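Side-chain contacts in alginate biosynthesis protein AlgX (PDB 4KNC), which helps carry out O-acetylation of the exopolysaccharide alginate and protects the polymer from degradation while it crosses the periplasm: residues P171-E174 against E175-K178; A252-L255 against E256-S259; L348-S352 against G353-A357. All blocks are in the same frame, centred on the assembly; numbering follows the deposited sequence.

Contact 1: residues P171-E174 against E175-K178; sequences PGFE and EIPK
The ammonium group of K178 lies to one side of the F173 ring, off-centre and past its rim: NZ stands 4.8 Å from the ring centroid and 29° off the normal, in a cation-pi contact. Next to NZ along the lysine chain, CE meets the rim atom CE2 of F173 at 3.6 Å on an oblique approach, and the CD1 methyl of I176 comes up obliquely to CD1 of F173 at 4.2 Å. Two overlapping type I turns bring these groups together, closed by E175 N to G172 O (3.1 Å) and by I176 N to F173 O (3.3 Å). G172, at a positive phi of 95°, leads into them. K178 then doubles back, bent at chi2 and again at chi4 (-76°), to deliver NZ to F173 O at 2.6 Å in the plane of that carbonyl, whereas I176 N reaches the same oxygen from well above the plane. A weak bond of 3.2 Å runs from NZ to E174 O. Beyond the turn, F173 and I176 pack on I237 and I293 of the parallel sheet of the SGNH-like domain, and F173 also touches L167 and K168 of helix 153-169. Such an ammonium group, set among carbonyl oxygens beside an aromatic ring, illustrates how a lysine from just beyond a turn can tie down its carbonyls; the surroundings would probably favour the protonated form.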
ATOM      1  N   PRO A 171     -13.031  -8.026 -16.389  1.00 48.70           N
ATOM      2  CA  PRO A 171     -12.827  -8.811 -17.616  1.00 44.76           C
ATOM      3  C   PRO A 171     -11.842  -9.965 -17.394  1.00 37.54           C
ATOM      4  O   PRO A 171     -10.764  -9.756 -16.845  1.00 44.69           O
ATOM      5  CB  PRO A 171     -12.252  -7.782 -18.598  1.00 46.35           C
ATOM      6  CG  PRO A 171     -12.782  -6.466 -18.122  1.00 48.23           C
ATOM      7  CD  PRO A 171     -12.821  -6.583 -16.615  1.00 46.06           C
ATOM      8  N   GLY A 172     -12.231 -11.174 -17.789  1.00 41.96           N
ATOM      9  CA  GLY A 172     -11.415 -12.347 -17.530  1.00 50.01           C
ATOM     10  C   GLY A 172     -11.751 -13.154 -16.280  1.00 51.58           C
ATOM     11  O   GLY A 172     -11.295 -14.292 -16.151  1.00 52.11           O
ATOM     12  N   PHE A 173     -12.542 -12.584 -15.366  1.00 53.00           N
ATOM     13  CA  PHE A 173     -12.869 -13.255 -14.097  1.00 46.87           C
ATOM     14  C   PHE A 173     -13.470 -14.645 -14.297  1.00 43.76           C
ATOM     15  O   PHE A 173     -13.285 -15.534 -13.463  1.00 42.88           O
ATOM     16  CB  PHE A 173     -13.807 -12.407 -13.214  1.00 39.72           C
ATOM     17  CG  PHE A 173     -14.078 -13.016 -11.848  1.00 44.01           C
ATOM     18  CD1 PHE A 173     -13.252 -12.724 -10.765  1.00 41.30           C
ATOM     19  CD2 PHE A 173     -15.156 -13.877 -11.649  1.00 38.67           C
ATOM     20  CE1 PHE A 173     -13.491 -13.282  -9.517  1.00 39.75           C
ATOM     21  CE2 PHE A 173     -15.398 -14.451 -10.408  1.00 38.63           C
ATOM     22  CZ  PHE A 173     -14.564 -14.146  -9.332  1.00 36.02           C
ATOM     23  N   GLU A 174     -14.172 -14.849 -15.407  1.00 49.89           N
ATOM     24  CA  GLU A 174     -14.868 -16.117 -15.613  1.00 42.72           C
ATOM     25  C   GLU A 174     -13.911 -17.278 -15.876  1.00 42.13           C
ATOM     26  O   GLU A 174     -14.216 -18.427 -15.563  1.00 45.63           O
ATOM     27  CB  GLU A 174     -15.906 -15.987 -16.725  1.00 66.44           C
ATOM     28  CG  GLU A 174     -17.030 -17.008 -16.634  1.00 83.36           C
ATOM     29  CD  GLU A 174     -17.973 -16.756 -15.464  1.00 85.88           C
ATOM     30  OE1 GLU A 174     -17.783 -15.758 -14.731  1.00 89.05           O
ATOM     31  OE2 GLU A 174     -18.913 -17.562 -15.283  1.00 79.40           O
ATOM     32  N   GLU A 175     -12.737 -16.971 -16.419  1.00 42.58           N
ATOM     33  CA  GLU A 175     -11.749 -18.003 -16.739  1.00 44.52           C
ATOM     34  C   GLU A 175     -10.900 -18.378 -15.529  1.00 47.43           C
ATOM     35  O   GLU A 175     -10.235 -19.415 -15.511  1.00 47.50           O
ATOM     36  CB  GLU A 175     -10.843 -17.538 -17.890  1.00 52.81           C
ATOM     37  CG  GLU A 175     -11.452 -17.720 -19.273  1.00 72.80           C
ATOM     38  CD  GLU A 175     -12.789 -17.010 -19.439  1.00 86.76           C
ATOM     39  OE1 GLU A 175     -12.919 -15.854 -18.979  1.00 87.89           O
ATOM     40  OE2 GLU A 175     -13.713 -17.617 -20.027  1.00 95.36           O
ATOM     41  N   ILE A 176     -10.909 -17.514 -14.527  1.00 43.91           N
ATOM     42  CA  ILE A 176     -10.169 -17.779 -13.298  1.00 48.47           C
ATOM     43  C   ILE A 176     -10.686 -19.079 -12.674  1.00 43.80           C
ATOM     44  O   ILE A 176     -11.887 -19.321 -12.675  1.00 41.41           O
ATOM     45  CB  ILE A 176     -10.279 -16.563 -12.346  1.00 40.04           C
ATOM     46  CG1 ILE A 176      -9.548 -15.370 -12.975  1.00 37.26           C
ATOM     47  CG2 ILE A 176      -9.728 -16.874 -10.962  1.00 37.30           C
ATOM     48  CD1 ILE A 176      -9.583 -14.094 -12.163  1.00 34.61           C
ATOM     49  N   PRO A 177      -9.772 -19.944 -12.194  1.00 54.44           N
ATOM     50  CA  PRO A 177     -10.163 -21.192 -11.522  1.00 56.48           C
ATOM     51  C   PRO A 177     -11.112 -20.910 -10.367  1.00 56.24           C
ATOM     52  O   PRO A 177     -10.858 -19.989  -9.591  1.00 51.26           O
ATOM     53  CB  PRO A 177      -8.846 -21.720 -10.942  1.00 49.23           C
ATOM     54  CG  PRO A 177      -7.777 -21.070 -11.694  1.00 49.63           C
ATOM     55  CD  PRO A 177      -8.310 -19.767 -12.233  1.00 55.22           C
ATOM     56  N   LYS A 178     -12.179 -21.691 -10.258  1.00 50.43           N
ATOM     57  CA  LYS A 178     -13.159 -21.506  -9.197  1.00 50.00           C
ATOM     58  C   LYS A 178     -13.066 -22.645  -8.185  1.00 53.10           C
ATOM     59  O   LYS A 178     -12.816 -23.794  -8.552  1.00 53.81           O
ATOM     60  CB  LYS A 178     -14.570 -21.429  -9.787  1.00 51.16           C
ATOM     61  CG  LYS A 178     -14.740 -20.337 -10.829  1.00 55.09           C
ATOM     62  CD  LYS A 178     -14.163 -19.014 -10.336  1.00 64.85           C
ATOM     63  CE  LYS A 178     -14.512 -17.866 -11.269  1.00 59.53           C
ATOM     64  NZ  LYS A 178     -13.691 -17.882 -12.493  1.00 61.03           N
TER

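Contact 2: residues A252-L255 against E256-S259; sequences AGFL and EEFS
A252, G253 and F254 each offer their carbonyl to the amide four residues on, E256, E257 and F258, in regular alpha-helical bonds that straighten to 171° at F258 N. In the last turn of helix 251-259 the oxygen of L255 takes two donors, S259 N at 2.9 Å and S259 OG at 2.8 Å, which arrive from opposite faces of its plane. With chi1 at 76°, the hydroxyl lies between the backbone N and carbonyl carbon of S259, and from there it turns back on the helix; it is also bonded to the N of A261. On another side, the carboxylate of E257 runs alongside F254, pointing the same way, with OE1 in the plane of the ring at its edge, 3.9 Å from CD1, and the two planes 46° apart. F258 CE2 packs on F254 CB at 4.0 Å. The helix is the crossover of a beta-alpha-beta unit between strands 237-240 and 263-265, with F254 and F258 resting on helix 153-169. At the last turn, then, L255 O meets both donors of S259, while E256 OE2 takes the N-H of I263 on strand 263-265 and E257 OE1 the hydroxyl of S183 on strand 180-191.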
ATOM      1  N   ALA A 252      -8.424 -11.455   3.116  1.00 28.33           N
ATOM      2  CA  ALA A 252      -8.196 -12.356   1.969  1.00 28.69           C
ATOM      3  C   ALA A 252      -9.102 -13.603   1.989  1.00 33.30           C
ATOM      4  O   ALA A 252      -9.618 -14.026   0.956  1.00 30.12           O
ATOM      5  CB  ALA A 252      -6.746 -12.769   1.897  1.00 27.92           C
ATOM      6  N   GLY A 253      -9.301 -14.188   3.169  1.00 34.27           N
ATOM      7  CA  GLY A 253     -10.158 -15.357   3.295  1.00 26.79           C
ATOM      8  C   GLY A 253     -11.611 -15.065   2.946  1.00 30.21           C
ATOM      9  O   GLY A 253     -12.267 -15.846   2.247  1.00 30.50           O
ATOM     10  N   PHE A 254     -12.126 -13.934   3.417  1.00 26.37           N
ATOM     11  CA  PHE A 254     -13.487 -13.556   3.047  1.00 28.49           C
ATOM     12  C   PHE A 254     -13.588 -13.248   1.549  1.00 32.70           C
ATOM     13  O   PHE A 254     -14.594 -13.557   0.917  1.00 31.13           O
ATOM     14  CB  PHE A 254     -13.970 -12.381   3.890  1.00 31.70           C
ATOM     15  CG  PHE A 254     -14.053 -12.695   5.373  1.00 41.61           C
ATOM     16  CD1 PHE A 254     -14.749 -13.809   5.826  1.00 38.08           C
ATOM     17  CD2 PHE A 254     -13.421 -11.884   6.306  1.00 38.70           C
ATOM     18  CE1 PHE A 254     -14.826 -14.103   7.193  1.00 32.84           C
ATOM     19  CE2 PHE A 254     -13.487 -12.175   7.668  1.00 40.93           C
ATOM     20  CZ  PHE A 254     -14.195 -13.284   8.106  1.00 39.40           C
ATOM     21  N   LEU A 255     -12.545 -12.645   0.978  1.00 30.26           N
ATOM     22  CA  LEU A 255     -12.527 -12.454  -0.467  1.00 30.24           C
ATOM     23  C   LEU A 255     -12.670 -13.791  -1.182  1.00 29.94           C
ATOM     24  O   LEU A 255     -13.448 -13.908  -2.130  1.00 39.67           O
ATOM     25  CB  LEU A 255     -11.259 -11.751  -0.926  1.00 28.66           C
ATOM     26  CG  LEU A 255     -11.159 -10.257  -0.599  1.00 39.42           C
ATOM     27  CD1 LEU A 255      -9.745  -9.733  -0.862  1.00 35.99           C
ATOM     28  CD2 LEU A 255     -12.165  -9.458  -1.405  1.00 39.61           C
ATOM     29  N   GLU A 256     -11.932 -14.805  -0.738  1.00 32.82           N
ATOM     30  CA  GLU A 256     -12.050 -16.117  -1.385  1.00 32.63           C
ATOM     31  C   GLU A 256     -13.449 -16.693  -1.205  1.00 35.71           C
ATOM     32  O   GLU A 256     -14.031 -17.226  -2.148  1.00 34.89           O
ATOM     33  CB  GLU A 256     -11.021 -17.103  -0.845  1.00 38.31           C
ATOM     34  CG  GLU A 256      -9.577 -16.715  -1.115  1.00 42.00           C
ATOM     35  CD  GLU A 256      -8.609 -17.540  -0.303  1.00 44.91           C
ATOM     36  OE1 GLU A 256      -9.005 -17.971   0.797  1.00 42.25           O
ATOM     37  OE2 GLU A 256      -7.468 -17.763  -0.764  1.00 43.71           O
ATOM     38  N   GLU A 257     -13.983 -16.573   0.008  1.00 35.05           N
ATOM     39  CA  GLU A 257     -15.282 -17.145   0.310  1.00 38.98           C
ATOM     40  C   GLU A 257     -16.336 -16.554  -0.614  1.00 38.83           C
ATOM     41  O   GLU A 257     -17.086 -17.282  -1.255  1.00 36.82           O
ATOM     42  CB  GLU A 257     -15.685 -16.916   1.774  1.00 33.45           C
ATOM     43  CG  GLU A 257     -17.077 -17.445   2.036  1.00 37.02           C
ATOM     44  CD  GLU A 257     -17.615 -17.135   3.412  1.00 46.99           C
ATOM     45  OE1 GLU A 257     -16.849 -16.641   4.276  1.00 44.82           O
ATOM     46  OE2 GLU A 257     -18.820 -17.392   3.620  1.00 43.15           O
ATOM     47  N   PHE A 258     -16.364 -15.231  -0.708  1.00 31.85           N
ATOM     48  CA  PHE A 258     -17.392 -14.576  -1.516  1.00 35.35           C
ATOM     49  C   PHE A 258     -17.125 -14.535  -3.023  1.00 33.93           C
ATOM     50  O   PHE A 258     -18.047 -14.312  -3.781  1.00 31.86           O
ATOM     51  CB  PHE A 258     -17.678 -13.169  -0.992  1.00 30.34           C
ATOM     52  CG  PHE A 258     -18.123 -13.158   0.442  1.00 40.06           C
ATOM     53  CD1 PHE A 258     -19.260 -13.852   0.826  1.00 36.68           C
ATOM     54  CD2 PHE A 258     -17.405 -12.474   1.403  1.00 37.63           C
ATOM     55  CE1 PHE A 258     -19.674 -13.853   2.147  1.00 44.65           C
ATOM     56  CE2 PHE A 258     -17.816 -12.470   2.726  1.00 44.28           C
ATOM     57  CZ  PHE A 258     -18.949 -13.163   3.099  1.00 45.96           C
ATOM     58  N   SER A 259     -15.882 -14.745  -3.454  1.00 30.22           N
ATOM     59  CA  SER A 259     -15.572 -14.695  -4.889  1.00 31.81           C
ATOM     60  C   SER A 259     -15.422 -16.075  -5.505  1.00 37.72           C
ATOM     61  O   SER A 259     -15.627 -16.232  -6.694  1.00 30.04           O
ATOM     62  CB  SER A 259     -14.301 -13.891  -5.169  1.00 29.61           C
ATOM     63  OG  SER A 259     -13.144 -14.644  -4.828  1.00 32.28           O
TER

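Contact 3: residues L348-S352 against G353-A357; sequences LPIRS and GSYVA
I350 and Y355 form a CH-pi contact across a tight turn that leads the chain from a loop into strand 355-361 of the carbohydrate-binding module. CG2 of I350 sits over the centre of the tyrosine ring, 3.5 Å from the centroid and 13° off the normal, the side chains crossing at about a right angle. With chi1 at -53°, this methyl, not the longer CG1 branch, is the one laid on the face. At the ring's edge and near its plane, the carbonyl oxygen of R351 comes within 3.1 Å of CD1. The turn is fastened by Y355 N to S352 O at 2.8 Å, the donor standing above the carbonyl plane. Strand 355-361 belongs to one of the module's two four-stranded antiparallel sheets, lying between strands 428-435 and 396-400, and the module may bind alginate. I350 and Y355 both touch V327 of the outer strand 326-333, and Y355 also meets I433. Outside the hydrophobic pair, R351 bends at chi3 (72°) to lay one face of its guanidinium over CA of G353, with NH2 3.3 Å from S354 CB. S352 OG is bonded to R402 O and to Y375 OH.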
ATOM      1  N   LEU A 348      28.860   7.512 -23.320  1.00 86.60           N
ATOM      2  CA  LEU A 348      27.828   6.923 -24.165  1.00 86.33           C
ATOM      3  C   LEU A 348      26.523   7.717 -24.074  1.00 79.60           C
ATOM      4  O   LEU A 348      26.282   8.409 -23.078  1.00 72.29           O
ATOM      5  CB  LEU A 348      27.585   5.464 -23.757  1.00 85.02           C
ATOM      6  CG  LEU A 348      28.613   4.421 -24.201  1.00 86.77           C
ATOM      7  CD1 LEU A 348      28.806   3.372 -23.121  1.00 93.36           C
ATOM      8  CD2 LEU A 348      28.174   3.764 -25.496  1.00 82.75           C
ATOM      9  N   PRO A 349      25.687   7.626 -25.124  1.00 74.72           N
ATOM     10  CA  PRO A 349      24.353   8.241 -25.152  1.00 69.79           C
ATOM     11  C   PRO A 349      23.355   7.575 -24.199  1.00 75.92           C
ATOM     12  O   PRO A 349      22.766   6.539 -24.516  1.00 79.54           O
ATOM     13  CB  PRO A 349      23.906   8.040 -26.602  1.00 77.66           C
ATOM     14  CG  PRO A 349      24.738   6.902 -27.108  1.00 78.66           C
ATOM     15  CD  PRO A 349      26.054   7.050 -26.430  1.00 75.16           C
ATOM     16  N   ILE A 350      23.175   8.185 -23.032  1.00 70.38           N
ATOM     17  CA  ILE A 350      22.197   7.731 -22.059  1.00 71.79           C
ATOM     18  C   ILE A 350      21.288   8.891 -21.657  1.00 74.38           C
ATOM     19  O   ILE A 350      21.592   9.630 -20.723  1.00 72.41           O
ATOM     20  CB  ILE A 350      22.879   7.170 -20.794  1.00 72.69           C
ATOM     21  CG1 ILE A 350      23.907   6.089 -21.151  1.00 78.12           C
ATOM     22  CG2 ILE A 350      21.842   6.625 -19.810  1.00 69.17           C
ATOM     23  CD1 ILE A 350      24.613   5.484 -19.917  1.00 78.04           C
ATOM     24  N   ARG A 351      20.179   9.057 -22.373  1.00 74.75           N
ATOM     25  CA  ARG A 351      19.199  10.093 -22.046  1.00 75.44           C
ATOM     26  C   ARG A 351      18.413   9.722 -20.778  1.00 73.62           C
ATOM     27  O   ARG A 351      17.855   8.627 -20.684  1.00 74.91           O
ATOM     28  CB  ARG A 351      18.239  10.308 -23.221  1.00 73.30           C
ATOM     29  CG  ARG A 351      17.514  11.646 -23.200  1.00 73.21           C
ATOM     30  CD  ARG A 351      16.495  11.745 -24.328  1.00 71.55           C
ATOM     31  NE  ARG A 351      15.332  10.900 -24.075  1.00 76.55           N
ATOM     32  CZ  ARG A 351      14.234  11.309 -23.447  1.00 78.41           C
ATOM     33  NH1 ARG A 351      14.139  12.562 -23.022  1.00 80.07           N
ATOM     34  NH2 ARG A 351      13.227  10.467 -23.249  1.00 71.87           N
ATOM     35  N   SER A 352      18.362  10.646 -19.820  1.00 60.23           N
ATOM     36  CA  SER A 352      17.728  10.401 -18.529  1.00 63.97           C
ATOM     37  C   SER A 352      16.270   9.929 -18.619  1.00 75.02           C
ATOM     38  O   SER A 352      15.949   8.803 -18.232  1.00 71.17           O
ATOM     39  CB  SER A 352      17.811  11.641 -17.638  1.00 56.76           C
ATOM     40  OG  SER A 352      17.299  11.369 -16.336  1.00 55.75           O
ATOM     41  N   GLY A 353      15.395  10.786 -19.139  1.00 79.27           N
ATOM     42  CA  GLY A 353      13.968  10.512 -19.155  1.00 79.84           C
ATOM     43  C   GLY A 353      13.535   9.322 -19.986  1.00 81.05           C
ATOM     44  O   GLY A 353      12.347   9.139 -20.256  1.00 87.11           O
ATOM     45  N   SER A 354      14.499   8.513 -20.397  1.00 73.96           N
ATOM     46  CA  SER A 354      14.199   7.263 -21.062  1.00 69.88           C
ATOM     47  C   SER A 354      15.188   6.190 -20.636  1.00 68.32           C
ATOM     48  O   SER A 354      15.536   5.337 -21.440  1.00 68.65           O
ATOM     49  CB  SER A 354      14.226   7.438 -22.584  1.00 73.42           C
ATOM     50  OG  SER A 354      15.548   7.558 -23.079  1.00 68.64           O
ATOM     51  N   TYR A 355      15.642   6.235 -19.379  1.00 63.95           N
ATOM     52  CA  TYR A 355      16.531   5.203 -18.827  1.00 56.50           C
ATOM     53  C   TYR A 355      16.159   4.746 -17.411  1.00 52.62           C
ATOM     54  O   TYR A 355      15.461   5.460 -16.688  1.00 49.42           O
ATOM     55  CB  TYR A 355      18.009   5.617 -18.921  1.00 62.61           C
ATOM     56  CG  TYR A 355      18.721   5.066 -20.152  1.00 66.10           C
ATOM     57  CD1 TYR A 355      18.613   5.694 -21.390  1.00 61.86           C
ATOM     58  CD2 TYR A 355      19.489   3.907 -20.074  1.00 63.20           C
ATOM     59  CE1 TYR A 355      19.259   5.187 -22.514  1.00 67.18           C
ATOM     60  CE2 TYR A 355      20.133   3.393 -21.189  1.00 64.18           C
ATOM     61  CZ  TYR A 355      20.020   4.036 -22.403  1.00 65.53           C
ATOM     62  OH  TYR A 355      20.667   3.517 -23.502  1.00 65.61           O
ATOM     63  N   VAL A 356      16.634   3.557 -17.027  1.00 50.81           N
ATOM     64  CA  VAL A 356      16.225   2.931 -15.767  1.00 48.80           C
ATOM     65  C   VAL A 356      17.396   2.309 -14.973  1.00 54.49           C
ATOM     66  O   VAL A 356      18.341   1.765 -15.552  1.00 54.59           O
ATOM     67  CB  VAL A 356      15.089   1.895 -16.024  1.00 64.85           C
ATOM     68  CG1 VAL A 356      14.948   0.895 -14.879  1.00 65.19           C
ATOM     69  CG2 VAL A 356      13.769   2.617 -16.276  1.00 59.51           C
ATOM     70  N   ALA A 357      17.330   2.414 -13.647  1.00 50.68           N
ATOM     71  CA  ALA A 357      18.342   1.855 -12.752  1.00 55.72           C
ATOM     72  C   ALA A 357      17.837   0.636 -11.971  1.00 56.59           C
ATOM     73  O   ALA A 357      16.685   0.603 -11.517  1.00 60.49           O
ATOM     74  CB  ALA A 357      18.830   2.923 -11.782  1.00 59.66           C
TER

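Along the chain the three contacts follow in series, split between the two domains. Contacts 1 and 2 belong to the SGNH hydrolase-like domain, their centres 15 Å apart, and they touch where F173 CZ packs against S259 O at 3.5 Å. Both lean on helix 153-169. Strand 237-240, whose I237 backs contact 1, leads toward the helix of contact 2, with the probable nucleophile S243 in the intervening loop. Contact 3 lies in the carbohydrate-binding module, about 39 Å from contact 1 and 44 Å from contact 2, centre to centre. The first two are thus local packing in one domain, contact 3 packing at a strand's start in the other.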